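Local structure of membrane protein (Acinetobacter baumannii AB307-0294, 5DL5) at residues A[56-61]-A[142-147]; A[181-186]-A[306-311]. The protein forms a beta-barrel channel of the OprD porin family in the outer membrane and probably admits small solutes, including antibiotics, across it. One frame throughout, in Å; residues are numbered along the deposited sequence.

In the fold
From the N terminus, the chain first lays down the barrel strand 50-62, and contact 1 closes a loop of 80 residues when 142-147, just ahead of and entering strand 146-148, comes back against the side of it. Contact 2 opens only later: 181-186, in the loop between strands 160-171 and 190-200, waits for 306-311, in the loop between strands 289-300 and 332-341. The two contacts are therefore in series, neither enclosing nor crossing the other. Contact 1 ties an infolded piece of chain to the barrel wall, contact 2 ties two loops to each other. Their centres lie 18 Å apart, and Phe147 packs on the backbone of Ala310 where they meet.

Contact 1 of 2, residues A[56-61]-A[142-147]; sequences SAIVSI and MVPEYF
Ile58 and Ser56 carry the contact from strand 50-62 into the chain at 142-144. With chi1 at -60°, Ile58 has CG1 beside its backbone N and CG2 anti to it, which sends the two branches to different partners. Through CG1, which lies 4.0 Å from Val143 CG1, Ile58 carries its CD1 to within 3.3 Å of Met142 O. Ile58 CG2 reaches the CD and CG corner of the proline, 3.9 Å from Pro144 CD. Two residues earlier on the strand, Ser56 OG sits between two methyl groups, 3.4 Å from Val143 CG1 and equally near Met142 CE. The methionine chain, bent at both chi2 and chi3, curls that methyl back to the strand. The serine hydroxyl keeps its polar bond elsewhere, with Ser81 on the next strand. This is a barrel wall meeting chain folded against it, as in OprD-type porins, where infolded loops narrow the channel; Ala57, pointing away, touches a bound detergent molecule. No direct hydrogen bond joins the segments. Toward Tyr146 the packing opens out and water takes over: a water molecule in the plane of the phenol ring donates to Tyr146 OH at 2.6 Å and to Val59 O at 2.8 Å. Asp79 also bonds that hydroxyl, while Pro144 O sits 3.8 Å above the plane over the centre of the ring of Tyr146.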
ATOM      1  N   SER A  56       4.123  17.573  -5.359  1.00 31.68           N
ATOM      2  CA  SER A  56       4.288  17.451  -3.905  1.00 33.06           C
ATOM      3  C   SER A  56       5.707  17.590  -3.574  1.00 33.75           C
ATOM      4  O   SER A  56       6.589  17.278  -4.384  1.00 37.13           O
ATOM      5  CB  SER A  56       3.893  16.026  -3.434  1.00 35.11           C
ATOM      6  OG  SER A  56       2.493  16.066  -3.539  1.00 41.60           O
ATOM      7  N   ALA A  57       5.926  17.969  -2.323  1.00 33.35           N
ATOM      8  CA  ALA A  57       7.266  17.890  -1.706  1.00 35.01           C
ATOM      9  C   ALA A  57       7.069  17.147  -0.384  1.00 34.05           C
ATOM     10  O   ALA A  57       6.332  17.605   0.476  1.00 34.99           O
ATOM     11  CB  ALA A  57       7.885  19.255  -1.451  1.00 35.81           C
ATOM     12  N   ILE A  58       7.777  16.038  -0.221  1.00 34.33           N
ATOM     13  CA  ILE A  58       7.495  15.140   0.929  1.00 33.81           C
ATOM     14  C   ILE A  58       8.760  15.132   1.747  1.00 35.76           C
ATOM     15  O   ILE A  58       9.811  14.776   1.235  1.00 34.75           O
ATOM     16  CB  ILE A  58       7.188  13.730   0.461  1.00 34.98           C
ATOM     17  CG1 ILE A  58       5.912  13.763  -0.482  1.00 34.42           C
ATOM     18  CG2 ILE A  58       7.042  12.830   1.720  1.00 37.97           C
ATOM     19  CD1 ILE A  58       5.915  12.686  -1.543  1.00 36.77           C
ATOM     20  N   VAL A  59       8.666  15.546   3.002  1.00 34.84           N
ATOM     21  CA  VAL A  59       9.826  15.667   3.804  1.00 37.62           C
ATOM     22  C   VAL A  59       9.916  14.538   4.809  1.00 34.75           C
ATOM     23  O   VAL A  59       8.881  14.193   5.429  1.00 34.90           O
ATOM     24  CB  VAL A  59       9.798  17.014   4.537  1.00 41.80           C
ATOM     25  CG1 VAL A  59      11.042  17.143   5.360  1.00 44.81           C
ATOM     26  CG2 VAL A  59       9.859  18.112   3.505  1.00 45.55           C
ATOM     27  N   SER A  60      11.142  14.028   5.018  1.00 36.67           N
ATOM     28  CA  SER A  60      11.418  13.110   6.145  1.00 41.22           C
ATOM     29  C   SER A  60      12.685  13.485   6.846  1.00 45.68           C
ATOM     30  O   SER A  60      13.739  13.595   6.163  1.00 45.52           O
ATOM     31  CB  SER A  60      11.529  11.615   5.740  1.00 46.44           C
ATOM     32  OG  SER A  60      11.850  10.882   6.964  1.00 47.76           O
ATOM     33  N   ILE A  61      12.588  13.778   8.173  1.00 41.45           N
ATOM     34  CA  ILE A  61      13.763  14.198   9.012  1.00 44.51           C
ATOM     35  C   ILE A  61      13.733  13.309  10.249  1.00 44.14           C
ATOM     36  O   ILE A  61      12.615  13.053  10.832  1.00 41.80           O
ATOM     37  CB  ILE A  61      13.736  15.674   9.372  1.00 47.41           C
ATOM     38  CG1 ILE A  61      13.916  16.503   8.126  1.00 49.14           C
ATOM     39  CG2 ILE A  61      14.931  16.119  10.277  1.00 49.74           C
ATOM     40  CD1 ILE A  61      13.627  17.952   8.433  1.00 48.97           C
ATOM     41  N   MET A 142      -0.008  10.901  -4.254  1.00 31.82           N
ATOM     42  CA  MET A 142       0.932  12.056  -4.210  1.00 33.88           C
ATOM     43  C   MET A 142       1.818  12.093  -2.968  1.00 35.32           C
ATOM     44  O   MET A 142       3.026  12.436  -3.040  1.00 38.56           O
ATOM     45  CB  MET A 142       0.229  13.354  -4.353  1.00 31.24           C
ATOM     46  CG  MET A 142      -0.421  13.601  -5.682  1.00 33.79           C
ATOM     47  SD  MET A 142       0.644  13.569  -7.127  1.00 33.91           S
ATOM     48  CE  MET A 142       1.941  14.722  -6.630  1.00 36.04           C
ATOM     49  N   VAL A 143       1.195  11.773  -1.861  1.00 33.25           N
ATOM     50  CA  VAL A 143       1.802  11.926  -0.554  1.00 33.25           C
ATOM     51  C   VAL A 143       1.434  10.706   0.338  1.00 33.10           C
ATOM     52  O   VAL A 143       0.416  10.101   0.160  1.00 32.43           O
ATOM     53  CB  VAL A 143       1.377  13.257   0.145  1.00 33.06           C
ATOM     54  CG1 VAL A 143       1.928  14.436  -0.626  1.00 35.63           C
ATOM     55  CG2 VAL A 143      -0.141  13.427   0.229  1.00 36.79           C
ATOM     56  N   PRO A 144       2.227  10.472   1.394  1.00 35.51           N
ATOM     57  CA  PRO A 144       1.975   9.275   2.249  1.00 32.99           C
ATOM     58  C   PRO A 144       0.873   9.459   3.198  1.00 29.68           C
ATOM     59  O   PRO A 144       0.525  10.551   3.642  1.00 29.38           O
ATOM     60  CB  PRO A 144       3.336   8.983   2.916  1.00 33.85           C
ATOM     61  CG  PRO A 144       4.200  10.229   2.659  1.00 38.44           C
ATOM     62  CD  PRO A 144       3.525  11.122   1.661  1.00 32.56           C
ATOM     63  N   GLU A 145       0.235   8.364   3.460  1.00 28.47           N
ATOM     64  CA  GLU A 145      -0.723   8.261   4.524  1.00 28.52           C
ATOM     65  C   GLU A 145      -0.009   8.232   5.882  1.00 28.87           C
ATOM     66  O   GLU A 145       1.062   7.602   5.990  1.00 29.50           O
ATOM     67  CB  GLU A 145      -1.559   6.980   4.292  1.00 27.35           C
ATOM     68  CG  GLU A 145      -2.558   6.641   5.399  1.00 28.09           C
ATOM     69  CD  GLU A 145      -3.322   5.355   5.135  1.00 30.74           C
ATOM     70  OE1 GLU A 145      -2.947   4.627   4.168  1.00 28.58           O
ATOM     71  OE2 GLU A 145      -4.391   5.219   5.805  1.00 35.82           O
ATOM     72  N   TYR A 146      -0.538   8.987   6.863  1.00 27.07           N
ATOM     73  CA  TYR A 146       0.082   9.079   8.194  1.00 27.83           C
ATOM     74  C   TYR A 146      -0.727   8.475   9.251  1.00 28.83           C
ATOM     75  O   TYR A 146      -1.931   8.692   9.334  1.00 32.32           O
ATOM     76  CB  TYR A 146       0.424  10.565   8.648  1.00 29.21           C
ATOM     77  CG  TYR A 146       1.397  11.291   7.689  1.00 30.65           C
ATOM     78  CD1 TYR A 146       2.626  10.783   7.435  1.00 31.32           C
ATOM     79  CD2 TYR A 146       1.048  12.456   6.994  1.00 31.60           C
ATOM     80  CE1 TYR A 146       3.515  11.383   6.587  1.00 31.93           C
ATOM     81  CE2 TYR A 146       1.959  13.122   6.135  1.00 31.24           C
ATOM     82  CZ  TYR A 146       3.176  12.544   5.912  1.00 31.90           C
ATOM     83  OH  TYR A 146       4.186  13.063   5.111  1.00 34.10           O
ATOM     84  N   PHE A 147      -0.070   7.769  10.155  1.00 28.57           N
ATOM     85  CA  PHE A 147      -0.760   7.290  11.374  1.00 31.15           C
ATOM     86  C   PHE A 147      -0.178   7.980  12.629  1.00 28.24           C
ATOM     87  O   PHE A 147       0.962   8.291  12.616  1.00 31.70           O
ATOM     88  CB  PHE A 147      -0.602   5.793  11.452  1.00 30.26           C
ATOM     89  CG  PHE A 147      -1.497   5.031  10.495  1.00 30.39           C
ATOM     90  CD1 PHE A 147      -2.834   4.695  10.852  1.00 29.76           C
ATOM     91  CD2 PHE A 147      -1.020   4.654   9.273  1.00 30.03           C
ATOM     92  CE1 PHE A 147      -3.604   3.910  10.018  1.00 31.02           C
ATOM     93  CE2 PHE A 147      -1.823   3.915   8.413  1.00 30.55           C
ATOM     94  CZ  PHE A 147      -3.111   3.572   8.766  1.00 31.68           C
TER
HETATM   95  O   HOH W   1       6.720  12.411   5.075  1.00 39.04           O

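Contact 2 of 2, residues A[181-186]-A[306-311]; sequences DASGRG and YGQNAD
Asp181 and Ala310 bring the two backbones closest, their CA atoms 5.1 Å apart, and neither segment is helix or strand. Residues 181-184 form a type I beta turn, with Gly184 N bonded to Asp181 O, and Arg185 O returns to Asp181 N. The facing segment, 306-311, coils round the carboxylate of Asp311: Gly307 N bonds to OD2 and Asn309 N to OD1, the latter from above the carboxylate plane, while Arg218 forms a salt bridge with OD2.

Asp181 serves both sides. Its chi1 of 75° puts CG between the backbone N and the carbonyl carbon, a rotation that sets the carboxylate between its own turn and the facing loop. Asp181 OD1 accepts Arg185 N at 3.0 Å from well above the carboxylate plane, and Ser183 N more weakly. Asp181 OD2 crosses to the other loop and accepts Ala310 N at 2.9 Å through its anti lone pair, a bond bent to 135°. Alongside, Asp181 CB packs on Ala310 CA. Arg185 makes the second direct bond: its chain bends at chi3 (-55°), and Arg185 NH2 donates to Gln308 O at 2.8 Å. That oxygen lies practically in the guanidinium plane, whereas the donor is tilted from the carbonyl plane of Gln308. Ser183 CB lies 3.3 Å above one face of the Arg185 guanidinium, displaced toward its rim.

Two waters bridge the segments at Gly307 O. One water donates to Gly307 O at 2.9 Å, weakly to Asp181 OD2, and also hydrogen-bonds Ser183 OG; the other accepts from Ala182 N and donates to the same carbonyl. Both segments belong to long loops joining strands of an OprD-type barrel, and their meeting is consistent with the inward-folded loops of such porins.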
ATOM      1  N   ASP A 181      -9.685   8.851   7.120  1.00 34.57           N
ATOM      2  CA  ASP A 181      -9.251   7.843   6.133  1.00 34.01           C
ATOM      3  C   ASP A 181      -9.792   8.247   4.765  1.00 33.12           C
ATOM      4  O   ASP A 181     -10.232   9.390   4.606  1.00 32.10           O
ATOM      5  CB  ASP A 181      -9.714   6.439   6.629  1.00 34.97           C
ATOM      6  CG  ASP A 181     -11.215   6.160   6.464  1.00 37.78           C
ATOM      7  OD1 ASP A 181     -12.055   7.018   6.031  1.00 38.48           O
ATOM      8  OD2 ASP A 181     -11.604   4.995   6.761  1.00 38.90           O
ATOM      9  N   ALA A 182      -9.778   7.346   3.775  1.00 33.73           N
ATOM     10  CA  ALA A 182     -10.089   7.678   2.373  1.00 35.34           C
ATOM     11  C   ALA A 182     -11.543   8.043   2.309  1.00 36.40           C
ATOM     12  O   ALA A 182     -11.944   8.758   1.387  1.00 39.01           O
ATOM     13  CB  ALA A 182      -9.845   6.486   1.394  1.00 36.94           C
ATOM     14  N   SER A 183     -12.333   7.528   3.224  1.00 35.12           N
ATOM     15  CA  SER A 183     -13.704   7.943   3.292  1.00 37.24           C
ATOM     16  C   SER A 183     -14.003   9.142   4.227  1.00 39.37           C
ATOM     17  O   SER A 183     -15.185   9.467   4.400  1.00 37.73           O
ATOM     18  CB  SER A 183     -14.585   6.793   3.700  1.00 42.27           C
ATOM     19  OG  SER A 183     -14.395   5.674   2.831  1.00 41.09           O
ATOM     20  N   GLY A 184     -13.000   9.839   4.766  1.00 38.04           N
ATOM     21  CA  GLY A 184     -13.316  10.941   5.678  1.00 39.81           C
ATOM     22  C   GLY A 184     -13.666  10.495   7.113  1.00 42.44           C
ATOM     23  O   GLY A 184     -14.042  11.318   7.888  1.00 44.30           O
ATOM     24  N   ARG A 185     -13.477   9.233   7.489  1.00 40.02           N
ATOM     25  CA  ARG A 185     -13.901   8.755   8.789  1.00 41.43           C
ATOM     26  C   ARG A 185     -12.635   8.555   9.653  1.00 42.14           C
ATOM     27  O   ARG A 185     -11.559   8.135   9.162  1.00 38.34           O
ATOM     28  CB  ARG A 185     -14.661   7.426   8.644  1.00 41.28           C
ATOM     29  CG  ARG A 185     -16.086   7.631   8.099  1.00 47.84           C
ATOM     30  CD  ARG A 185     -16.930   6.372   7.990  1.00 48.77           C
ATOM     31  NE  ARG A 185     -16.269   5.312   7.181  1.00 51.66           N
ATOM     32  CZ  ARG A 185     -16.556   4.952   5.929  1.00 54.99           C
ATOM     33  NH1 ARG A 185     -17.458   5.609   5.227  1.00 58.55           N
ATOM     34  NH2 ARG A 185     -15.924   3.911   5.342  1.00 54.42           N
ATOM     35  N   GLY A 186     -12.755   8.807  10.948  1.00 38.83           N
ATOM     36  CA  GLY A 186     -11.555   8.754  11.839  1.00 39.49           C
ATOM     37  C   GLY A 186     -11.238   7.365  12.348  1.00 35.98           C
ATOM     38  O   GLY A 186     -12.066   6.519  12.257  1.00 33.94           O
ATOM     39  N   TYR A 306     -10.657  -4.010   2.088  1.00 31.79           N
ATOM     40  CA  TYR A 306      -9.641  -3.276   2.822  1.00 30.39           C
ATOM     41  C   TYR A 306      -9.777  -1.752   2.566  1.00 32.35           C
ATOM     42  O   TYR A 306     -10.320  -1.257   1.548  1.00 32.23           O
ATOM     43  CB  TYR A 306      -8.227  -3.816   2.566  1.00 29.91           C
ATOM     44  CG  TYR A 306      -7.592  -3.301   1.261  1.00 30.95           C
ATOM     45  CD1 TYR A 306      -7.927  -3.845   0.028  1.00 32.30           C
ATOM     46  CD2 TYR A 306      -6.740  -2.217   1.257  1.00 31.80           C
ATOM     47  CE1 TYR A 306      -7.392  -3.363  -1.167  1.00 32.48           C
ATOM     48  CE2 TYR A 306      -6.246  -1.738   0.098  1.00 31.40           C
ATOM     49  CZ  TYR A 306      -6.590  -2.289  -1.111  1.00 31.99           C
ATOM     50  OH  TYR A 306      -6.141  -1.776  -2.300  1.00 32.11           O
ATOM     51  N   GLY A 307      -9.269  -0.977   3.490  1.00 30.47           N
ATOM     52  CA  GLY A 307      -9.235   0.470   3.241  1.00 29.60           C
ATOM     53  C   GLY A 307     -10.503   1.189   3.548  1.00 30.70           C
ATOM     54  O   GLY A 307     -10.537   2.369   3.357  1.00 34.56           O
ATOM     55  N   GLN A 308     -11.520   0.560   4.123  1.00 30.21           N
ATOM     56  CA  GLN A 308     -12.802   1.186   4.316  1.00 31.99           C
ATOM     57  C   GLN A 308     -13.038   1.542   5.807  1.00 32.91           C
ATOM     58  O   GLN A 308     -14.116   1.986   6.128  1.00 32.18           O
ATOM     59  CB  GLN A 308     -13.925   0.270   3.929  1.00 33.63           C
ATOM     60  CG  GLN A 308     -13.875  -0.402   2.560  1.00 32.99           C
ATOM     61  CD  GLN A 308     -13.745   0.590   1.451  1.00 36.77           C
ATOM     62  OE1 GLN A 308     -12.769   0.615   0.709  1.00 46.27           O
ATOM     63  NE2 GLN A 308     -14.635   1.432   1.383  1.00 38.11           N
ATOM     64  N   ASN A 309     -12.097   1.235   6.693  1.00 31.28           N
ATOM     65  CA  ASN A 309     -12.318   1.429   8.171  1.00 33.77           C
ATOM     66  C   ASN A 309     -11.001   1.850   8.798  1.00 33.75           C
ATOM     67  O   ASN A 309     -10.519   1.180   9.757  1.00 34.60           O
ATOM     68  CB  ASN A 309     -12.740   0.026   8.766  1.00 35.43           C
ATOM     69  CG  ASN A 309     -14.063  -0.521   8.220  1.00 35.11           C
ATOM     70  OD1 ASN A 309     -15.067  -0.101   8.668  1.00 36.69           O
ATOM     71  ND2 ASN A 309     -14.044  -1.436   7.252  1.00 33.39           N
ATOM     72  N   ALA A 310     -10.325   2.848   8.211  1.00 30.68           N
ATOM     73  CA  ALA A 310      -9.136   3.417   8.748  1.00 30.51           C
ATOM     74  C   ALA A 310      -8.046   2.386   8.996  1.00 31.06           C
ATOM     75  O   ALA A 310      -7.356   2.412   9.985  1.00 31.19           O
ATOM     76  CB  ALA A 310      -9.467   4.233   9.965  1.00 32.47           C
ATOM     77  N   ASP A 311      -7.938   1.460   8.052  1.00 30.41           N
ATOM     78  CA  ASP A 311      -7.157   0.262   8.184  1.00 33.55           C
ATOM     79  C   ASP A 311      -5.981   0.180   7.212  1.00 32.62           C
ATOM     80  O   ASP A 311      -5.466  -0.901   7.027  1.00 31.41           O
ATOM     81  CB  ASP A 311      -8.071  -1.036   8.084  1.00 30.75           C
ATOM     82  CG  ASP A 311      -8.844  -1.103   6.805  1.00 33.85           C
ATOM     83  OD1 ASP A 311      -9.438  -0.054   6.361  1.00 33.51           O
ATOM     84  OD2 ASP A 311      -8.876  -2.192   6.159  1.00 34.69           O
TER
HETATM   85  O   HOH W   2     -12.334   4.537   4.036  1.00 38.82           O
HETATM   86  O   HOH W   3      -8.424   4.552   3.916  1.00 40.08           O